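Hcp1 family type VI secretion system effector (PDB 3V4H) probably serves as a type VI secretion system component of the Hcp family, whose proteins form hexameric rings that stack into the tube of the machinery. Local coordinates at residues K32-E37 with I103-F108; T157-M162 with S170-A175. One frame throughout, in Å; residues are numbered along the deposited sequence.

How the contacts relate
Contacts 1 and 2 illustrate how one antiparallel sheet changes character from its interior to its margin. Both belong to the six-stranded sheet, with centres about 20 Å apart. Contact 1 joins strands 29-33 and 103-111, two inner neighbours, and its centre lies about 8 Å from that of the chain; beneath it helix 90-99 receives a cluster of isoleucines, while Lys32 and Gln107 occupy the opposite face. Contact 2 is the hairpin of strands 155-162 and 171-178, its centre about 17 Å from the chain centre, and it ends at an outermost strand. It has more backbone bonds and a bulge, and meets a second subunit, whereas no other chain of the assembly touches contact 1.

Contact 1. Residues K32-E37 with I103-F108; sequences KIDGIE and IKNVQF
Apolar contact centres on Ile33, which sits between Val106 and Ile103. Its CG1 lies alongside Val106 CG1 (4.1 Å), the two side chains pointing the same way, while its CG2 meets Ile103 CG2 at 3.9 Å. The branching of Ile33 explains this division: with chi1 at -66°, CG1 stands beside the backbone N and CG2 beside the carbonyl carbon. Ile103 CD1 also touches Ile36 CD1 (4.2 Å), the two side chains crossing at about a right angle. Leu93 and Tyr96 of helix 90-99 pack against this group of isoleucines.

The backbones pair antiparallel; strand 103-111 lies between 29-33 and 119-126 in the six-stranded sheet of this Hcp-family fold. In the hydrogen-bonded pair, Lys32 N to Gln107 O is 2.8 Å and Gln107 N to Lys32 O 2.9 Å. Asp34 N reaches Asn105 O at 3.0 Å just as the first strand leaves through a type II turn, Ile33 to Ile36, which Ile36 N closes on Ile33 O.

Lys32 and Gln107 take the face opposite Ile33 and Val106. Lys32 CE passes Gln107 NE2 at 4.3 Å, but Gln107 OE1 accepts from Lys124. At the strand end, the hydrogen bond from Asn105 ND2 to Asp34 OD2 is doubtful, because that oxygen is modelled too close to Asn105 CB.

Contact 2. Residues T157-M162 with S170-A175; sequences TQDYVM and SGVISA
Thr157 leans its CG2 toward Ala175 O, 3.8 Å away, and the same carbonyl accepts the backbone N of Gln158. Ala175 N returns a bond to Gln158 O, completing the first hydrogen-bonded pair of an antiparallel beta hairpin. At Asp159 the side chain turns to the other face of the sheet. Asp159 OD1 stands 2.4 Å from Ser174 OG, a hydrogen bond so short that its exact length is doubtful, and Asp159 CB rests on Val172 CG1 (3.7 Å). Tyr160 and Ile173 form the next hydrogen-bonded pair. Their side chains lie side by side: a chi1 of 178° swings the tyrosine ring away from its own N and past its carbonyl carbon, and Ile173 CD1 meets the ring at its edge, near its plane, 4.0 Å from Tyr160 CD2. Val172, whose CG1 meets Asp159, turns its other methyl, CG2, to Val161 CG2 (4.1 Å). Met162 ends the walk. Its chain bends so that SD lies beside the Ile173 CD1 end, though the modelled separation is implausibly short and the two ends are doubtful in detail. The Met162 carbonyl oxygen takes Ser170 N (2.9 Å) and, weakly, Gly171 N (3.4 Å) and Ser170 OG. Two residues facing one in this way make a classic beta bulge; Met162 N in turn bonds Gly171 O (2.9 Å).

The two faces thus differ. One carries the Asp159-Ser174 bond and the valines; the other, lined by Gln158, Tyr160, Ile173 and Ala175, packs against Pro91, Lys88 and Ser95 of a second subunit, where Glu39 of that subunit also makes a weak bond with Tyr160 OH. The outer hairpin therefore presents a mixed, uncharged set of side chains to its neighbour, consistent with ring assembly in Hcp proteins.

Contact 1. Residues K32-E37 with I103-F108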
ATOM      1  N   LYS A  32     -19.725  16.942  21.909  1.00 52.98           N
ATOM      2  CA  LYS A  32     -21.082  17.373  22.265  1.00 55.21           C
ATOM      3  C   LYS A  32     -21.576  18.274  21.145  1.00 56.03           C
ATOM      4  O   LYS A  32     -20.980  19.308  20.891  1.00 53.90           O
ATOM      5  CB  LYS A  32     -21.057  18.155  23.577  1.00 58.73           C
ATOM      6  CG  LYS A  32     -22.423  18.708  24.000  1.00 63.08           C
ATOM      7  CD  LYS A  32     -22.363  20.162  24.379  1.00 69.20           C
ATOM      8  CE  LYS A  32     -22.298  20.369  25.878  1.00 73.63           C
ATOM      9  NZ  LYS A  32     -23.666  20.555  26.454  1.00 77.44           N
ATOM     10  N   ILE A  33     -22.630  17.863  20.458  1.00 56.94           N
ATOM     11  CA  ILE A  33     -23.085  18.566  19.257  1.00 60.06           C
ATOM     12  C   ILE A  33     -24.496  19.134  19.490  1.00 62.71           C
ATOM     13  O   ILE A  33     -25.419  18.390  19.832  1.00 61.52           O
ATOM     14  CB  ILE A  33     -23.184  17.615  18.077  1.00 58.40           C
ATOM     15  CG1 ILE A  33     -21.810  17.115  17.689  1.00 57.17           C
ATOM     16  CG2 ILE A  33     -23.892  18.288  16.907  1.00 60.13           C
ATOM     17  CD1 ILE A  33     -21.838  16.083  16.596  1.00 57.05           C
ATOM     18  N   ASP A  34     -24.680  20.425  19.304  1.00 63.44           N
ATOM     19  CA  ASP A  34     -25.961  21.035  19.607  1.00 68.55           C
ATOM     20  C   ASP A  34     -27.103  20.379  18.909  1.00 70.22           C
ATOM     21  O   ASP A  34     -27.102  20.233  17.721  1.00 71.87           O
ATOM     22  CB  ASP A  34     -25.964  22.506  19.265  1.00 74.47           C
ATOM     23  CG  ASP A  34     -25.532  23.361  20.417  1.00 77.30           C
ATOM     24  OD1 ASP A  34     -25.737  22.976  21.565  1.00 91.61           O
ATOM     25  OD2 ASP A  34     -24.955  24.423  20.179  1.00 79.57           O
ATOM     26  N   GLY A  35     -28.096  19.998  19.676  1.00 71.79           N
ATOM     27  CA  GLY A  35     -29.284  19.353  19.139  1.00 73.51           C
ATOM     28  C   GLY A  35     -29.125  17.873  18.794  1.00 69.99           C
ATOM     29  O   GLY A  35     -30.084  17.244  18.409  1.00 70.23           O
ATOM     30  N   ILE A  36     -27.934  17.301  18.925  1.00 66.28           N
ATOM     31  CA  ILE A  36     -27.753  15.923  18.540  1.00 64.32           C
ATOM     32  C   ILE A  36     -27.070  15.189  19.701  1.00 67.00           C
ATOM     33  O   ILE A  36     -25.818  15.150  19.826  1.00 61.31           O
ATOM     34  CB  ILE A  36     -26.925  15.791  17.229  1.00 63.33           C
ATOM     35  CG1 ILE A  36     -27.572  16.578  16.075  1.00 66.96           C
ATOM     36  CG2 ILE A  36     -26.775  14.332  16.843  1.00 62.74           C
ATOM     37  CD1 ILE A  36     -26.817  16.559  14.757  1.00 63.85           C
ATOM     38  N   GLU A  37     -27.896  14.573  20.532  1.00 65.51           N
ATOM     39  CA  GLU A  37     -27.386  13.755  21.611  1.00 64.93           C
ATOM     40  C   GLU A  37     -26.742  12.425  21.180  1.00 59.68           C
ATOM     41  O   GLU A  37     -27.166  11.791  20.219  1.00 58.60           O
ATOM     42  CB  GLU A  37     -28.502  13.442  22.571  1.00 67.25           C
ATOM     43  CG  GLU A  37     -28.750  14.570  23.524  1.00 71.18           C
ATOM     44  CD  GLU A  37     -29.811  14.220  24.522  1.00 74.87           C
ATOM     45  OE1 GLU A  37     -30.247  13.041  24.558  1.00 79.40           O
ATOM     46  OE2 GLU A  37     -30.196  15.134  25.268  1.00 78.02           O
ATOM     47  N   ILE A 103     -25.465  24.004  12.657  1.00 74.62           N
ATOM     48  CA  ILE A 103     -25.401  23.580  14.055  1.00 71.99           C
ATOM     49  C   ILE A 103     -24.634  24.673  14.779  1.00 71.47           C
ATOM     50  O   ILE A 103     -23.570  25.082  14.313  1.00 73.33           O
ATOM     51  CB  ILE A 103     -24.643  22.248  14.201  1.00 66.33           C
ATOM     52  CG1 ILE A 103     -25.395  21.088  13.517  1.00 65.66           C
ATOM     53  CG2 ILE A 103     -24.380  21.930  15.676  1.00 66.35           C
ATOM     54  CD1 ILE A 103     -24.554  19.798  13.360  1.00 61.50           C
ATOM     55  N   LYS A 104     -25.149  25.141  15.911  1.00 73.18           N
ATOM     56  CA  LYS A 104     -24.632  26.380  16.514  1.00 73.44           C
ATOM     57  C   LYS A 104     -23.290  26.194  17.220  1.00 71.63           C
ATOM     58  O   LYS A 104     -22.378  26.996  17.038  1.00 68.34           O
ATOM     59  CB  LYS A 104     -25.646  26.958  17.489  1.00 79.50           C
ATOM     60  CG  LYS A 104     -26.893  27.489  16.812  1.00 84.23           C
ATOM     61  CD  LYS A 104     -27.499  28.619  17.628  1.00 89.67           C
ATOM     62  CE  LYS A 104     -28.711  29.233  16.953  1.00 93.50           C
ATOM     63  NZ  LYS A 104     -29.111  30.494  17.633  1.00 98.38           N
ATOM     64  N   ASN A 105     -23.179  25.122  18.003  1.00 68.08           N
ATOM     65  CA  ASN A 105     -22.025  24.879  18.851  1.00 67.46           C
ATOM     66  C   ASN A 105     -21.721  23.400  18.827  1.00 63.52           C
ATOM     67  O   ASN A 105     -22.652  22.582  18.865  1.00 61.10           O
ATOM     68  CB  ASN A 105     -22.321  25.256  20.305  1.00 69.30           C
ATOM     69  CG  ASN A 105     -22.628  26.716  20.486  1.00 74.53           C
ATOM     70  OD1 ASN A 105     -21.712  27.528  20.522  1.00 79.29           O
ATOM     71  ND2 ASN A 105     -23.917  27.067  20.619  1.00 75.06           N
ATOM     72  N   VAL A 106     -20.424  23.088  18.747  1.00 61.32           N
ATOM     73  CA  VAL A 106     -19.897  21.750  18.887  1.00 59.71           C
ATOM     74  C   VAL A 106     -18.695  21.874  19.801  1.00 58.82           C
ATOM     75  O   VAL A 106     -17.876  22.788  19.621  1.00 57.44           O
ATOM     76  CB  VAL A 106     -19.440  21.163  17.538  1.00 60.13           C
ATOM     77  CG1 VAL A 106     -18.719  19.823  17.739  1.00 56.08           C
ATOM     78  CG2 VAL A 106     -20.633  20.979  16.603  1.00 60.30           C
ATOM     79  N   GLN A 107     -18.611  20.980  20.785  1.00 57.05           N
ATOM     80  CA  GLN A 107     -17.508  20.961  21.733  1.00 57.82           C
ATOM     81  C   GLN A 107     -16.855  19.567  21.816  1.00 53.99           C
ATOM     82  O   GLN A 107     -17.501  18.569  22.170  1.00 52.16           O
ATOM     83  CB  GLN A 107     -17.986  21.417  23.116  1.00 63.94           C
ATOM     84  CG  GLN A 107     -16.869  21.402  24.160  1.00 68.65           C
ATOM     85  CD  GLN A 107     -17.355  21.394  25.603  1.00 73.40           C
ATOM     86  OE1 GLN A 107     -17.142  22.366  26.325  1.00 73.41           O
ATOM     87  NE2 GLN A 107     -17.968  20.268  26.046  1.00 74.59           N
ATOM     88  N   PHE A 108     -15.564  19.529  21.517  1.00 51.20           N
ATOM     89  CA  PHE A 108     -14.757  18.305  21.495  1.00 49.32           C
ATOM     90  C   PHE A 108     -13.772  18.312  22.642  1.00 48.23           C
ATOM     91  O   PHE A 108     -13.135  19.314  22.898  1.00 51.63           O
ATOM     92  CB  PHE A 108     -14.006  18.219  20.188  1.00 49.50           C
ATOM     93  CG  PHE A 108     -12.992  17.119  20.162  1.00 47.89           C
ATOM     94  CD1 PHE A 108     -13.397  15.801  20.091  1.00 49.48           C
ATOM     95  CD2 PHE A 108     -11.650  17.399  20.227  1.00 49.18           C
ATOM     96  CE1 PHE A 108     -12.476  14.745  20.080  1.00 48.44           C
ATOM     97  CE2 PHE A 108     -10.723  16.373  20.229  1.00 49.46           C
ATOM     98  CZ  PHE A 108     -11.135  15.026  20.122  1.00 47.03           C
TER

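Contact 2. Residues T157-M162 with S170-A175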
ATOM      1  N   THR A 157     -12.152  27.609  18.823  1.00 55.32           N
ATOM      2  CA  THR A 157     -11.219  27.928  19.896  1.00 54.52           C
ATOM      3  C   THR A 157     -10.570  26.648  20.356  1.00 52.57           C
ATOM      4  O   THR A 157     -11.254  25.631  20.472  1.00 51.75           O
ATOM      5  CB  THR A 157     -11.961  28.590  21.049  1.00 57.56           C
ATOM      6  OG1 THR A 157     -12.280  29.944  20.670  1.00 65.04           O
ATOM      7  CG2 THR A 157     -11.110  28.643  22.309  1.00 60.66           C
ATOM      8  N   GLN A 158      -9.261  26.670  20.605  1.00 51.33           N
ATOM      9  CA  GLN A 158      -8.599  25.494  21.148  1.00 51.35           C
ATOM     10  C   GLN A 158      -7.944  25.889  22.441  1.00 51.80           C
ATOM     11  O   GLN A 158      -7.133  26.825  22.461  1.00 53.68           O
ATOM     12  CB  GLN A 158      -7.549  24.971  20.140  1.00 53.02           C
ATOM     13  CG  GLN A 158      -6.739  23.783  20.585  1.00 59.39           C
ATOM     14  CD  GLN A 158      -5.480  23.600  19.732  1.00 60.57           C
ATOM     15  OE1 GLN A 158      -4.673  24.511  19.606  1.00 60.81           O
ATOM     16  NE2 GLN A 158      -5.339  22.439  19.133  1.00 57.40           N
ATOM     17  N   ASP A 159      -8.291  25.178  23.516  1.00 50.70           N
ATOM     18  CA  ASP A 159      -7.718  25.405  24.845  1.00 49.71           C
ATOM     19  C   ASP A 159      -6.963  24.191  25.324  1.00 48.44           C
ATOM     20  O   ASP A 159      -7.521  23.079  25.347  1.00 47.39           O
ATOM     21  CB  ASP A 159      -8.811  25.668  25.868  1.00 51.80           C
ATOM     22  CG  ASP A 159      -9.585  26.974  25.621  1.00 52.96           C
ATOM     23  OD1 ASP A 159      -9.003  28.034  25.316  1.00 53.92           O
ATOM     24  OD2 ASP A 159     -10.813  26.914  25.740  1.00 61.73           O
ATOM     25  N   TYR A 160      -5.704  24.382  25.699  1.00 44.17           N
ATOM     26  CA  TYR A 160      -4.931  23.339  26.346  1.00 44.13           C
ATOM     27  C   TYR A 160      -4.694  23.724  27.814  1.00 47.55           C
ATOM     28  O   TYR A 160      -4.180  24.826  28.126  1.00 46.22           O
ATOM     29  CB  TYR A 160      -3.598  23.188  25.571  1.00 44.70           C
ATOM     30  CG  TYR A 160      -2.669  22.167  26.176  1.00 44.63           C
ATOM     31  CD1 TYR A 160      -2.697  20.865  25.749  1.00 42.57           C
ATOM     32  CD2 TYR A 160      -1.771  22.507  27.193  1.00 46.77           C
ATOM     33  CE1 TYR A 160      -1.903  19.907  26.339  1.00 43.11           C
ATOM     34  CE2 TYR A 160      -0.961  21.546  27.792  1.00 44.22           C
ATOM     35  CZ  TYR A 160      -1.033  20.234  27.320  1.00 47.44           C
ATOM     36  OH  TYR A 160      -0.228  19.232  27.848  1.00 47.55           O
ATOM     37  N   VAL A 161      -5.064  22.833  28.707  1.00 47.56           N
ATOM     38  CA  VAL A 161      -5.130  23.117  30.110  1.00 49.85           C
ATOM     39  C   VAL A 161      -3.912  22.461  30.753  1.00 57.03           C
ATOM     40  O   VAL A 161      -3.718  21.269  30.586  1.00 55.62           O
ATOM     41  CB  VAL A 161      -6.447  22.535  30.699  1.00 51.44           C
ATOM     42  CG1 VAL A 161      -6.477  22.666  32.215  1.00 55.50           C
ATOM     43  CG2 VAL A 161      -7.692  23.199  30.081  1.00 49.83           C
ATOM     44  N   MET A 162      -3.073  23.235  31.433  1.00 58.02           N
ATOM     45  CA  MET A 162      -1.939  22.700  32.198  1.00 64.90           C
ATOM     46  C   MET A 162      -2.279  22.600  33.663  1.00 69.31           C
ATOM     47  O   MET A 162      -3.005  23.440  34.197  1.00 70.61           O
ATOM     48  CB  MET A 162      -0.740  23.643  32.125  1.00 67.82           C
ATOM     49  CG  MET A 162      -0.158  23.777  30.756  1.00 70.31           C
ATOM     50  SD  MET A 162       0.365  25.460  30.531  1.00 81.66           S
ATOM     51  CE  MET A 162       1.365  25.800  31.992  1.00 85.94           C
ATOM     52  N   SER A 170      -3.090  25.082  36.580  1.00 74.77           N
ATOM     53  CA  SER A 170      -2.292  26.273  36.703  1.00 72.90           C
ATOM     54  C   SER A 170      -2.773  27.264  35.654  1.00 65.06           C
ATOM     55  O   SER A 170      -2.584  28.454  35.796  1.00 61.27           O
ATOM     56  CB  SER A 170      -0.799  25.955  36.456  1.00 75.31           C
ATOM     57  OG  SER A 170      -0.649  25.137  35.295  1.00 74.00           O
ATOM     58  N   GLY A 171      -3.328  26.776  34.561  1.00 60.84           N
ATOM     59  CA  GLY A 171      -3.576  27.662  33.446  1.00 60.12           C
ATOM     60  C   GLY A 171      -4.025  27.003  32.166  1.00 56.30           C
ATOM     61  O   GLY A 171      -4.247  25.808  32.102  1.00 50.56           O
ATOM     62  N   VAL A 172      -4.190  27.837  31.158  1.00 54.25           N
ATOM     63  CA  VAL A 172      -4.719  27.426  29.882  1.00 50.01           C
ATOM     64  C   VAL A 172      -3.958  28.210  28.853  1.00 48.46           C
ATOM     65  O   VAL A 172      -3.669  29.410  29.083  1.00 47.51           O
ATOM     66  CB  VAL A 172      -6.215  27.786  29.759  1.00 50.37           C
ATOM     67  CG1 VAL A 172      -6.772  27.307  28.423  1.00 46.74           C
ATOM     68  CG2 VAL A 172      -7.035  27.198  30.933  1.00 48.43           C
ATOM     69  N   ILE A 173      -3.602  27.554  27.753  1.00 45.74           N
ATOM     70  CA  ILE A 173      -3.064  28.221  26.558  1.00 48.23           C
ATOM     71  C   ILE A 173      -4.068  28.045  25.460  1.00 45.81           C
ATOM     72  O   ILE A 173      -4.497  26.946  25.194  1.00 44.43           O
ATOM     73  CB  ILE A 173      -1.741  27.631  26.015  1.00 50.64           C
ATOM     74  CG1 ILE A 173      -0.708  27.638  27.113  1.00 57.27           C
ATOM     75  CG2 ILE A 173      -1.244  28.485  24.828  1.00 53.37           C
ATOM     76  CD1 ILE A 173      -0.530  26.266  27.712  1.00 60.17           C
ATOM     77  N   SER A 174      -4.328  29.101  24.721  1.00 45.91           N
ATOM     78  CA  SER A 174      -5.429  29.083  23.802  1.00 48.61           C
ATOM     79  C   SER A 174      -5.039  29.656  22.466  1.00 52.78           C
ATOM     80  O   SER A 174      -4.139  30.509  22.347  1.00 54.77           O
ATOM     81  CB  SER A 174      -6.529  30.015  24.345  1.00 51.94           C
ATOM     82  OG  SER A 174      -7.101  29.491  25.507  1.00 56.18           O
ATOM     83  N   ALA A 175      -5.801  29.256  21.475  1.00 54.11           N
ATOM     84  CA  ALA A 175      -5.670  29.799  20.166  1.00 55.47           C
ATOM     85  C   ALA A 175      -7.099  29.917  19.737  1.00 56.31           C
ATOM     86  O   ALA A 175      -7.941  29.162  20.213  1.00 53.98           O
ATOM     87  CB  ALA A 175      -4.919  28.828  19.274  1.00 55.82           C
TER